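Local coordinates for nucleotidyltransferase-like protein (Exiguobacterium sibiricum, PDB 3C18) that is of unproven function but probably belongs to the nucleotidyltransferases, enzymes that transfer a nucleotidyl group to an acceptor molecule, at residues S258-D261 with F262-K266; T151-H154 with H155-H159; V44-D48 with P49-W53; H68-H71 with E72-S76; L34-F38 with D39-L43. All coordinates share one frame; numbering follows the deposited sequence.

Contact 1 (S258-D261 with F262-K266)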
# COMPACT_ATOMS: atom_id res chain seq x y z
N SER A 258 -6.82 -4.78 14.93
CA SER A 258 -6.22 -3.67 15.74
C SER A 258 -7.20 -2.59 16.07
O SER A 258 -7.09 -1.93 17.10
CB SER A 258 -5.06 -3.00 15.00
OG SER A 258 -4.13 -4.01 14.67
N LEU A 259 -8.11 -2.33 15.16
CA LEU A 259 -9.14 -1.30 15.39
C LEU A 259 -10.02 -1.76 16.51
O LEU A 259 -10.30 -1.01 17.44
CB LEU A 259 -9.98 -1.03 14.17
CG LEU A 259 -9.37 -0.23 13.02
CD1 LEU A 259 -10.35 -0.16 11.80
CD2 LEU A 259 -9.00 1.15 13.52
N VAL A 260 -10.44 -3.02 16.44
CA VAL A 260 -11.33 -3.55 17.45
C VAL A 260 -10.67 -3.55 18.83
O VAL A 260 -11.27 -3.18 19.83
CB VAL A 260 -11.89 -4.92 17.05
CG1 VAL A 260 -12.44 -5.63 18.26
CG2 VAL A 260 -12.97 -4.75 15.99
N ASP A 261 -9.41 -3.93 18.88
CA ASP A 261 -8.64 -3.97 20.13
C ASP A 261 -8.61 -2.59 20.74
O ASP A 261 -8.77 -2.38 21.95
CB ASP A 261 -7.20 -4.36 19.83
CG ASP A 261 -6.32 -4.41 21.08
OD1 ASP A 261 -6.33 -5.45 21.78
OD2 ASP A 261 -5.54 -3.47 21.32
N PHE A 262 -8.41 -1.63 19.86
CA PHE A 262 -8.31 -0.25 20.28
C PHE A 262 -9.63 0.25 20.83
O PHE A 262 -9.71 0.80 21.90
CB PHE A 262 -7.89 0.62 19.14
CG PHE A 262 -7.71 2.04 19.53
CD1 PHE A 262 -6.61 2.42 20.20
CD2 PHE A 262 -8.64 2.97 19.21
CE1 PHE A 262 -6.41 3.75 20.55
CE2 PHE A 262 -8.45 4.31 19.56
CZ PHE A 262 -7.34 4.69 20.22
N PHE A 263 -10.69 0.01 20.08
CA PHE A 263 -12.00 0.50 20.47
C PHE A 263 -12.47 -0.16 21.79
O PHE A 263 -13.20 0.43 22.56
CB PHE A 263 -13.00 0.29 19.35
CG PHE A 263 -12.73 1.12 18.11
CD1 PHE A 263 -12.41 2.43 18.22
CD2 PHE A 263 -12.85 0.58 16.85
CE1 PHE A 263 -12.19 3.17 17.09
CE2 PHE A 263 -12.64 1.33 15.72
CZ PHE A 263 -12.31 2.62 15.85
N ILE A 264 -12.00 -1.36 22.06
CA ILE A 264 -12.36 -2.06 23.30
C ILE A 264 -11.72 -1.32 24.44
O ILE A 264 -12.32 -1.06 25.45
CB ILE A 264 -11.89 -3.54 23.32
CG1 ILE A 264 -12.76 -4.39 22.36
CG2 ILE A 264 -11.96 -4.08 24.73
CD1 ILE A 264 -12.26 -5.72 22.17
N ARG A 265 -10.47 -0.92 24.24
CA ARG A 265 -9.73 -0.23 25.30
C ARG A 265 -10.25 1.18 25.53
O ARG A 265 -10.04 1.75 26.57
CB ARG A 265 -8.25 -0.19 24.97
CG ARG A 265 -7.60 -1.54 25.12
CD ARG A 265 -6.11 -1.51 24.84
NE ARG A 265 -5.85 -1.43 23.41
CZ ARG A 265 -5.21 -0.42 22.81
NH1 ARG A 265 -4.71 0.58 23.52
NH2 ARG A 265 -5.04 -0.45 21.50
N LYS A 266 -10.94 1.74 24.56
CA LYS A 266 -11.48 3.10 24.68
C LYS A 266 -12.93 3.07 25.11
O LYS A 266 -13.60 4.10 25.23
CB LYS A 266 -11.39 3.84 23.34
CG LYS A 266 -9.99 4.11 22.91
CD LYS A 266 -9.22 4.85 23.95
CE LYS A 266 -7.74 4.79 23.68
NZ LYS A 266 -6.97 5.10 24.90
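Arg265 folds back over Asp261, one turn earlier, in an i to i+4 salt bridge on the alpha-helix 253-265, within a helix-turn-helix family region. Starting at the root of the arginine, CB packs 3.8 Å from Asp261 O, and CG comes closer, 3.5 Å from the same carbonyl oxygen. CD sits 4.0 Å from Asp261 O and 4.1 Å from Asp261 OD2. The chain bends at chi3 (-76°), which swings the guanidinium back along the helix toward the carboxylate. NE then meets Asp261 OD2 at 2.9 Å, while NH2 makes a weaker bond to that oxygen at 3.1 Å. NE approaches from above the carboxylate plane; with the planes 40° apart and both nitrogens on OD2, this is not the coplanar two-oxygen pairing. Arg31 NH2 of the second subunit forms another salt bridge to OD2, and the concentrated positive charge would probably keep the aspartate ionised. OD1 accepts from a bound glycerol.

Along the same turns the backbone carries regular helical bonds, the straightest being Phe263 N to Leu259 O (164°). Leu259 CB touches the Phe263 ring at CE2, and Phe228 of helix 220-231 meets that ring edge-to-face. Val260 and Ile264 pack on Ile269 and Tyr286 of the neighbouring sheet; between these two helix residues, Val260 CG1 lies 3.9 Å from Ile264 CD1.

Contact 2 (T151-H154 with H155-H159)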
# COMPACT_ATOMS: atom_id res chain seq x y z
N THR A 151 10.64 7.55 11.97
CA THR A 151 10.02 7.22 10.70
C THR A 151 8.53 6.97 10.85
O THR A 151 7.72 7.50 10.11
CB THR A 151 10.71 6.01 9.98
OG1 THR A 151 12.08 6.34 9.72
CG2 THR A 151 10.04 5.74 8.69
N HIS A 152 8.16 6.17 11.85
CA HIS A 152 6.75 5.82 12.07
C HIS A 152 5.96 6.97 12.65
O HIS A 152 4.83 7.20 12.26
CB HIS A 152 6.64 4.55 12.91
CG HIS A 152 7.14 3.35 12.18
ND1 HIS A 152 6.30 2.44 11.58
CD2 HIS A 152 8.40 2.96 11.88
CE1 HIS A 152 7.02 1.51 10.98
NE2 HIS A 152 8.30 1.81 11.14
N VAL A 153 6.59 7.73 13.52
CA VAL A 153 5.90 8.87 14.11
C VAL A 153 5.54 9.86 13.02
O VAL A 153 4.44 10.42 12.99
CB VAL A 153 6.72 9.55 15.20
CG1 VAL A 153 6.21 10.95 15.40
CG2 VAL A 153 6.61 8.73 16.48
N HIS A 154 6.47 10.05 12.10
CA HIS A 154 6.30 11.02 11.00
C HIS A 154 5.15 10.55 10.11
O HIS A 154 4.26 11.31 9.74
CB HIS A 154 7.61 11.16 10.21
CG HIS A 154 7.49 12.02 9.01
ND1 HIS A 154 7.00 11.55 7.81
CD2 HIS A 154 7.77 13.34 8.81
CE1 HIS A 154 6.96 12.54 6.94
NE2 HIS A 154 7.43 13.63 7.51
N HIS A 155 5.14 9.27 9.81
CA HIS A 155 4.08 8.71 8.97
C HIS A 155 2.74 8.85 9.67
O HIS A 155 1.73 9.19 9.07
CB HIS A 155 4.36 7.24 8.66
CG HIS A 155 5.54 7.02 7.76
ND1 HIS A 155 5.76 5.82 7.13
CD2 HIS A 155 6.56 7.83 7.39
CE1 HIS A 155 6.87 5.89 6.41
NE2 HIS A 155 7.37 7.11 6.54
N ALA A 156 2.73 8.58 10.97
CA ALA A 156 1.47 8.68 11.73
C ALA A 156 0.95 10.08 11.64
O ALA A 156 -0.23 10.33 11.52
CB ALA A 156 1.68 8.32 13.23
N LEU A 157 1.85 11.03 11.73
CA LEU A 157 1.43 12.45 11.66
C LEU A 157 0.82 12.78 10.31
O LEU A 157 -0.12 13.55 10.19
CB LEU A 157 2.61 13.38 11.93
CG LEU A 157 3.00 13.54 13.40
CD1 LEU A 157 4.36 14.19 13.52
CD2 LEU A 157 1.99 14.32 14.13
N HIS A 158 1.36 12.15 9.28
CA HIS A 158 0.87 12.36 7.92
C HIS A 158 -0.55 11.77 7.81
O HIS A 158 -1.44 12.37 7.26
CB HIS A 158 1.80 11.70 6.89
CG HIS A 158 1.48 12.08 5.49
ND1 HIS A 158 1.19 11.17 4.51
CD2 HIS A 158 1.38 13.31 4.91
CE1 HIS A 158 0.94 11.81 3.38
NE2 HIS A 158 1.05 13.11 3.60
N HIS A 159 -0.76 10.60 8.38
CA HIS A 159 -2.13 10.03 8.36
C HIS A 159 -3.12 10.87 9.13
O HIS A 159 -4.31 10.93 8.78
CB HIS A 159 -2.16 8.59 8.88
CG HIS A 159 -1.47 7.64 7.97
ND1 HIS A 159 -1.84 7.48 6.65
CD2 HIS A 159 -0.39 6.85 8.16
CE1 HIS A 159 -1.04 6.60 6.09
NE2 HIS A 159 -0.15 6.21 6.98
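Thr151 and His155 stand side by side, one turn apart on the alpha-helix 146-167 of the YgxA-like substrate-binding family region, and four successive i to i+4 backbone hydrogen bonds supply the polar part of the contact. The first joins His155 N to Thr151 O (3.1 Å). The next is the shortest, Ala156 N to His152 O at 2.8 Å; Leu157 N to Val153 O and His158 N to His154 O complete the turn, with N-H...O angles of 151° and 146°.

Apolar contact is modest. Val153 and Leu157 run alongside each other, CG1 of the valine 4.2 Å from CD1 of the leucine.

Ring contacts rest on one of two conformers of His155 and are correspondingly doubtful. In that conformer CG lies beside the backbone N (chi1 -68°), a torsion that brings one face of the imidazole over Thr151 O. Thr151 CG2 is then 3.7 Å from His155 NE2, and His154 ND1 meets the His155 ring at its edge.

Of the surrounding elements, helix 201-218 packs against Val153 and Ala156, helix 185-195 against Val153 and Leu157, and helix 116-142 against His152, whose ND1 bonds Arg133. On the dimer side, Thr151 OG1 bonds Tyr191 and Trp177 of the second subunit, and the His154 ring stacks on His154 of that subunit, placing helix 146-167 between its own helical bundle and the partner chain.

Contact 3 (V44-D48 with P49-W53)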
# COMPACT_ATOMS: atom_id res chain seq x y z
N VAL A 44 -10.09 4.78 -21.32
CA VAL A 44 -11.19 3.96 -21.82
C VAL A 44 -11.77 3.18 -20.66
O VAL A 44 -11.07 2.40 -20.04
CB VAL A 44 -10.70 2.96 -22.93
CG1 VAL A 44 -11.84 2.15 -23.48
CG2 VAL A 44 -9.98 3.73 -24.08
N ILE A 45 -13.04 3.43 -20.34
CA ILE A 45 -13.73 2.67 -19.29
C ILE A 45 -14.62 1.62 -19.94
O ILE A 45 -15.43 1.89 -20.82
CB ILE A 45 -14.54 3.53 -18.33
CG1 ILE A 45 -13.64 4.61 -17.71
CG2 ILE A 45 -15.07 2.64 -17.16
CD1 ILE A 45 -13.49 5.86 -18.57
N THR A 46 -14.44 0.41 -19.44
CA THR A 46 -15.01 -0.77 -20.04
C THR A 46 -15.51 -1.81 -19.03
O THR A 46 -15.05 -1.87 -17.89
CB THR A 46 -13.90 -1.42 -20.93
OG1 THR A 46 -14.44 -2.48 -21.70
CG2 THR A 46 -12.78 -1.93 -20.10
N ARG A 47 -16.48 -2.61 -19.48
CA ARG A 47 -17.00 -3.72 -18.71
C ARG A 47 -16.49 -5.02 -19.27
O ARG A 47 -16.93 -6.09 -18.89
CB ARG A 47 -18.51 -3.74 -18.70
CG ARG A 47 -19.10 -2.64 -17.92
CD ARG A 47 -20.61 -2.70 -17.95
NE ARG A 47 -21.15 -1.49 -17.36
CZ ARG A 47 -22.42 -1.13 -17.39
NH1 ARG A 47 -23.31 -1.90 -18.00
NH2 ARG A 47 -22.82 0.00 -16.82
N ASP A 48 -15.54 -4.91 -20.17
CA ASP A 48 -14.84 -6.09 -20.66
C ASP A 48 -14.40 -6.90 -19.43
O ASP A 48 -13.57 -6.45 -18.64
CB ASP A 48 -13.60 -5.69 -21.49
CG ASP A 48 -12.81 -6.89 -22.03
OD1 ASP A 48 -12.95 -8.02 -21.52
OD2 ASP A 48 -12.01 -6.69 -22.96
N PRO A 49 -14.93 -8.12 -19.29
CA PRO A 49 -14.68 -8.97 -18.13
C PRO A 49 -13.26 -9.47 -18.04
O PRO A 49 -12.86 -9.97 -17.00
CB PRO A 49 -15.63 -10.14 -18.34
CG PRO A 49 -15.88 -10.17 -19.81
CD PRO A 49 -15.94 -8.72 -20.17
N SER A 50 -12.49 -9.29 -19.09
CA SER A 50 -11.09 -9.75 -19.07
C SER A 50 -10.21 -8.66 -18.53
O SER A 50 -9.05 -8.88 -18.28
CB SER A 50 -10.60 -10.18 -20.48
OG SER A 50 -10.53 -9.08 -21.38
N VAL A 51 -10.78 -7.48 -18.35
CA VAL A 51 -10.01 -6.30 -17.99
C VAL A 51 -10.08 -5.88 -16.51
O VAL A 51 -11.15 -5.81 -15.90
CB VAL A 51 -10.40 -5.07 -18.85
CG1 VAL A 51 -9.69 -3.84 -18.32
CG2 VAL A 51 -10.07 -5.28 -20.33
N GLU A 52 -8.91 -5.61 -15.96
CA GLU A 52 -8.80 -4.99 -14.67
C GLU A 52 -8.31 -3.55 -14.94
O GLU A 52 -9.05 -2.57 -14.89
CB GLU A 52 -7.79 -5.75 -13.83
CG GLU A 52 -8.08 -5.74 -12.34
CD GLU A 52 -9.03 -6.88 -11.92
OE1 GLU A 52 -8.65 -8.06 -12.13
OE2 GLU A 52 -10.13 -6.59 -11.37
N TRP A 53 -7.01 -3.44 -15.19
CA TRP A 53 -6.43 -2.20 -15.69
C TRP A 53 -5.17 -2.49 -16.49
O TRP A 53 -4.31 -3.26 -16.07
CB TRP A 53 -6.09 -1.27 -14.52
CG TRP A 53 -5.10 -0.21 -14.86
CD1 TRP A 53 -5.31 0.89 -15.64
CD2 TRP A 53 -3.73 -0.15 -14.45
NE1 TRP A 53 -4.16 1.63 -15.76
CE2 TRP A 53 -3.17 1.01 -15.03
CE3 TRP A 53 -2.93 -0.95 -13.64
CZ2 TRP A 53 -1.85 1.39 -14.84
CZ3 TRP A 53 -1.62 -0.58 -13.45
CH2 TRP A 53 -1.10 0.60 -14.03
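Asp48 OD1 grips Ser50 twice, accepting from its backbone N at 2.8 Å and from its hydroxyl OG at 2.6 Å. Both donors reach the oxygen from the same face of the carboxylate, 37° above its plane. The backbone bond is nearly straight (162°) and spans two residues, which is the geometry of an Asx turn. Two torsions allow this pair of hydrogen bonds: CG of Asp48 is anti to its own N (chi1 179°), directing the carboxylate along the chain toward Ser50, while Ser50 OG sits between its N and carbonyl carbon, turned back to meet it.

Asp48 to Val51 form a type I beta turn, closed by Val51 N on Asp48 O at 3.0 Å, with Pro49 at the second position. Val51 CG2 lies 3.6 Å from Asp48 OD2, crossing the aspartate at about a right angle.

One layer out, Thr46 OG1 accepts from Asp48 N (3.1 Å), an ST turn at the end of strand 40-46 that ties Asp48 N back to the strand. The threonine methyl CG2 meets Val51 CG1 at 4.0 Å, and Leu69 of strand 63-71 touches both side chains.

With Asp48 replaced by an alanine, Ser50 N and OG would probably lose their shared acceptor and the loop become freer to move. Thus side-chain and main-chain oxygens of Asp48 divide the work: OD1 satisfies Ser50 and O satisfies Val51, so the chain leaving the sheet toward strand 53-60 reverses with its turning amides bonded by a single residue.

Contact 4 (H68-H71 with E72-S76)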
# COMPACT_ATOMS: atom_id res chain seq x y z
N HIS A 68 -5.04 4.16 -21.30
CA HIS A 68 -5.42 3.46 -20.08
C HIS A 68 -6.78 2.81 -20.23
O HIS A 68 -7.77 3.47 -20.46
CB HIS A 68 -5.36 4.39 -18.87
CG HIS A 68 -3.96 4.70 -18.42
ND1 HIS A 68 -3.48 4.37 -17.17
CD2 HIS A 68 -2.92 5.28 -19.08
CE1 HIS A 68 -2.21 4.75 -17.07
NE2 HIS A 68 -1.85 5.30 -18.22
N LEU A 69 -6.78 1.48 -20.14
CA LEU A 69 -7.97 0.64 -20.24
C LEU A 69 -8.25 0.16 -18.83
O LEU A 69 -7.43 -0.54 -18.24
CB LEU A 69 -7.71 -0.56 -21.17
CG LEU A 69 -8.94 -1.40 -21.55
CD1 LEU A 69 -9.99 -0.56 -22.26
CD2 LEU A 69 -8.55 -2.57 -22.41
N VAL A 70 -9.39 0.59 -18.28
CA VAL A 70 -9.77 0.28 -16.90
C VAL A 70 -11.19 -0.24 -16.81
O VAL A 70 -12.07 0.27 -17.45
CB VAL A 70 -9.68 1.53 -16.03
CG1 VAL A 70 -9.99 1.20 -14.58
CG2 VAL A 70 -8.29 2.14 -16.16
N HIS A 71 -11.38 -1.25 -15.98
CA HIS A 71 -12.75 -1.78 -15.77
C HIS A 71 -13.53 -0.81 -14.91
O HIS A 71 -13.00 -0.22 -13.98
CB HIS A 71 -12.70 -3.15 -15.09
CG HIS A 71 -14.00 -3.89 -15.15
ND1 HIS A 71 -15.09 -3.52 -14.39
CD2 HIS A 71 -14.40 -4.93 -15.92
CE1 HIS A 71 -16.10 -4.33 -14.66
NE2 HIS A 71 -15.70 -5.20 -15.57
N GLU A 72 -14.80 -0.65 -15.24
CA GLU A 72 -15.70 0.28 -14.55
C GLU A 72 -15.71 0.10 -13.04
O GLU A 72 -15.88 1.06 -12.31
CB GLU A 72 -17.13 0.14 -15.09
CG GLU A 72 -18.10 1.11 -14.46
CD GLU A 72 -19.51 0.99 -15.03
OE1 GLU A 72 -19.69 0.28 -16.02
OE2 GLU A 72 -20.44 1.61 -14.48
N GLN A 73 -15.46 -1.13 -12.59
CA GLN A 73 -15.55 -1.49 -11.16
C GLN A 73 -14.25 -1.21 -10.48
O GLN A 73 -14.20 -0.97 -9.28
CB GLN A 73 -15.90 -2.97 -10.98
CG GLN A 73 -17.27 -3.32 -11.58
CD GLN A 73 -17.71 -4.76 -11.32
OE1 GLN A 73 -16.99 -5.54 -10.67
NE2 GLN A 73 -18.88 -5.13 -11.85
N VAL A 74 -13.19 -1.24 -11.26
CA VAL A 74 -11.87 -0.89 -10.75
C VAL A 74 -11.77 0.64 -10.55
O VAL A 74 -11.24 1.12 -9.55
CB VAL A 74 -10.77 -1.39 -11.67
CG1 VAL A 74 -9.42 -0.83 -11.26
CG2 VAL A 74 -10.74 -2.93 -11.66
N LEU A 75 -12.31 1.38 -11.50
CA LEU A 75 -12.30 2.83 -11.44
C LEU A 75 -13.18 3.28 -10.28
O LEU A 75 -12.87 4.20 -9.51
CB LEU A 75 -12.86 3.45 -12.74
CG LEU A 75 -12.88 4.98 -12.76
CD1 LEU A 75 -11.48 5.55 -12.46
CD2 LEU A 75 -13.46 5.53 -14.06
N SER A 76 -14.31 2.62 -10.17
CA SER A 76 -15.35 2.99 -9.18
C SER A 76 -14.71 2.92 -7.80
O SER A 76 -14.80 3.83 -6.99
CB SER A 76 -16.54 2.03 -9.30
OG SER A 76 -17.42 2.16 -8.22
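His71 caps the helix that follows it: it is the last residue of strand 63-71 and the N-cap of helix 72-81, at a strand-to-helix junction in the nucleotidyltransferase-like domain. The capping bond runs from Gln73 N to His71 ND1, 3.0 Å long and close to straight at 165°. Gln73 N lies in the imidazole plane, only 6° out of it, a placement that fits a ring nitrogen acting as acceptor. His71 CG is anti to the backbone N, which brings the ND1 edge of the ring to Gln73 N. There CE1 also packs on Gln73 CG at 3.4 Å, the side chains alongside each other with ring and amide planes steeply inclined. The carbonyl of His71 takes Leu75 N at 3.0 Å, and more weakly Val74 N. The axes of 68-71 and 72-76 stand at 88°, and in the angle between them Val70 CG1 packs on Val74 CG1 at 3.9 Å and on Leu75 CB.

A leucine in place of His71 would probably leave Gln73 N without its capping acceptor and the first helical turn less firmly held. Because ND1 receives an N-H, a proton on this imidazole is more likely to reside on NE2, and ring and carbonyl together satisfy amides that have no preceding helical turn to bond.

Contact 5 (L34-F38 with D39-L43)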
# COMPACT_ATOMS: atom_id res chain seq x y z
N LEU A 34 1.05 13.67 -15.91
CA LEU A 34 -0.40 13.50 -16.01
C LEU A 34 -0.79 12.63 -17.20
O LEU A 34 -1.83 11.93 -17.20
CB LEU A 34 -1.11 14.87 -16.16
CG LEU A 34 -2.64 14.80 -16.16
CD1 LEU A 34 -3.16 14.47 -14.74
CD2 LEU A 34 -3.29 16.07 -16.69
N THR A 35 0.05 12.69 -18.22
CA THR A 35 -0.23 12.01 -19.49
C THR A 35 0.88 11.05 -19.85
O THR A 35 1.11 10.76 -21.02
CB THR A 35 -0.48 13.02 -20.64
OG1 THR A 35 0.64 13.89 -20.76
CG2 THR A 35 -1.70 13.85 -20.37
N ASP A 36 1.54 10.54 -18.82
CA ASP A 36 2.58 9.53 -18.96
C ASP A 36 3.74 9.97 -19.81
O ASP A 36 4.40 9.16 -20.45
CB ASP A 36 1.99 8.27 -19.60
CG ASP A 36 1.26 7.37 -18.60
OD1 ASP A 36 1.26 7.72 -17.43
OD2 ASP A 36 0.73 6.31 -19.01
N GLN A 37 3.99 11.28 -19.83
CA GLN A 37 5.13 11.87 -20.61
C GLN A 37 4.89 11.75 -22.10
O GLN A 37 5.82 11.80 -22.93
CB GLN A 37 6.47 11.24 -20.23
CG GLN A 37 7.00 11.72 -18.86
CD GLN A 37 6.44 10.91 -17.71
OE1 GLN A 37 6.20 9.71 -17.84
NE2 GLN A 37 6.22 11.56 -16.57
N PHE A 38 3.61 11.55 -22.41
CA PHE A 38 3.09 11.53 -23.78
C PHE A 38 2.27 12.78 -24.03
O PHE A 38 2.15 13.63 -23.15
CB PHE A 38 2.26 10.26 -24.05
CG PHE A 38 3.10 9.07 -24.43
CD1 PHE A 38 4.47 9.11 -24.28
CD2 PHE A 38 2.53 7.94 -24.92
CE1 PHE A 38 5.24 8.03 -24.64
CE2 PHE A 38 3.30 6.87 -25.26
CZ PHE A 38 4.66 6.90 -25.11
N ASP A 39 1.68 12.86 -25.22
CA ASP A 39 1.01 14.07 -25.72
C ASP A 39 -0.47 14.08 -25.38
O ASP A 39 -1.07 15.13 -25.14
CB ASP A 39 1.13 14.19 -27.25
CG ASP A 39 2.57 14.28 -27.72
OD1 ASP A 39 3.32 15.05 -27.12
OD2 ASP A 39 2.95 13.58 -28.69
N VAL A 40 -1.06 12.90 -25.45
CA VAL A 40 -2.47 12.72 -25.13
C VAL A 40 -2.64 11.42 -24.40
O VAL A 40 -2.05 10.42 -24.76
CB VAL A 40 -3.37 12.71 -26.40
CG1 VAL A 40 -4.80 12.34 -26.04
CG2 VAL A 40 -3.32 14.07 -27.08
N LEU A 41 -3.44 11.46 -23.35
CA LEU A 41 -3.79 10.25 -22.60
C LEU A 41 -5.26 9.98 -22.85
O LEU A 41 -6.11 10.84 -22.73
CB LEU A 41 -3.49 10.39 -21.11
CG LEU A 41 -3.61 9.08 -20.30
CD1 LEU A 41 -2.53 8.94 -19.29
CD2 LEU A 41 -4.96 8.91 -19.65
N LEU A 42 -5.54 8.76 -23.26
CA LEU A 42 -6.90 8.33 -23.46
C LEU A 42 -7.25 7.37 -22.35
O LEU A 42 -6.51 6.44 -22.06
CB LEU A 42 -7.04 7.60 -24.79
CG LEU A 42 -7.01 8.40 -26.09
CD1 LEU A 42 -6.95 7.43 -27.27
CD2 LEU A 42 -8.21 9.32 -26.18
N LEU A 43 -8.40 7.59 -21.75
CA LEU A 43 -8.92 6.74 -20.70
C LEU A 43 -10.18 6.09 -21.18
O LEU A 43 -11.18 6.74 -21.44
CB LEU A 43 -9.19 7.53 -19.41
CG LEU A 43 -9.93 6.77 -18.31
CD1 LEU A 43 -9.01 5.70 -17.67
CD2 LEU A 43 -10.48 7.74 -17.26
O HOH W 1 5.19 13.30 -25.73
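Leu41 lays its CD1 methyl against the backbone at the start of the preceding loop, 3.7 Å from Leu34 O and 3.8 Å from Thr35 CA. Its CB meets Thr35 CG2 at 4.0 Å, and CD1 also comes within van der Waals range of the Asp36 carboxylate. CG of the leucine is anti to its N (chi1 -171°), which sends the branch across to the loop. His68 and Trp90 also pack on this side chain.

Thr35 presents its methyl to Leu41 and its hydroxyl to the loop itself. OG1 donates to Phe38 O at 2.8 Å from above the carbonyl plane, while Phe38 N returns a bond to Thr35 O at 3.0 Å. The backbone bond closes a type I' beta turn, with Asp36 and Gln37 at its corners, both with positive phi (60° and 69°), and the hydroxyl bond ties its two ends together a second time. The turn delivers the chain into strand 40-46, a central strand of the mixed sheet in the nucleotidyltransferase-like domain.

Asp36, in the turn, and Asp39, just after it, are bound by different parts of the fold. Asp36 forms a salt bridge with Arg86 through OD1, and its OD2 is hydrogen-bonded to Ser66 and His68; Asp39 OD2 accepts from Arg64 N. Across the turn's end, a water donates to Gln37 O (3.2 Å) and, weakly, to Asp39 OD1 (2.9 Å). The Phe38 ring leads away from the strand, where it meets His57 of its own chain and packs on Tyr286 of the second subunit, and a glycerol bonds the backbone O of Asp36.

Overall arrangement
Contacts 3, 4 and 5 share one sheet. Contact 5 leads into strand 40-46 and contact 3 leaves it, their centres about 19 Å apart, while contact 4 ends the neighbouring strand 63-71. Contacts 3 and 4 adjoin, centres about 6 Å apart, with Arg47 NE 2.7 Å from Glu72 OE1 in a salt bridge; His68 N of contact 4 lies 2.8 Å from Leu42 O of contact 5, a probable hydrogen bond. Contacts 1 and 2, centres about 20 Å apart, lie in other family regions. Within one chain contact 1 is about 45 Å from contact 5 between centres, yet across the dimer Asp261 packs on Gln37 of the second subunit, and glycerol binds at both contacts.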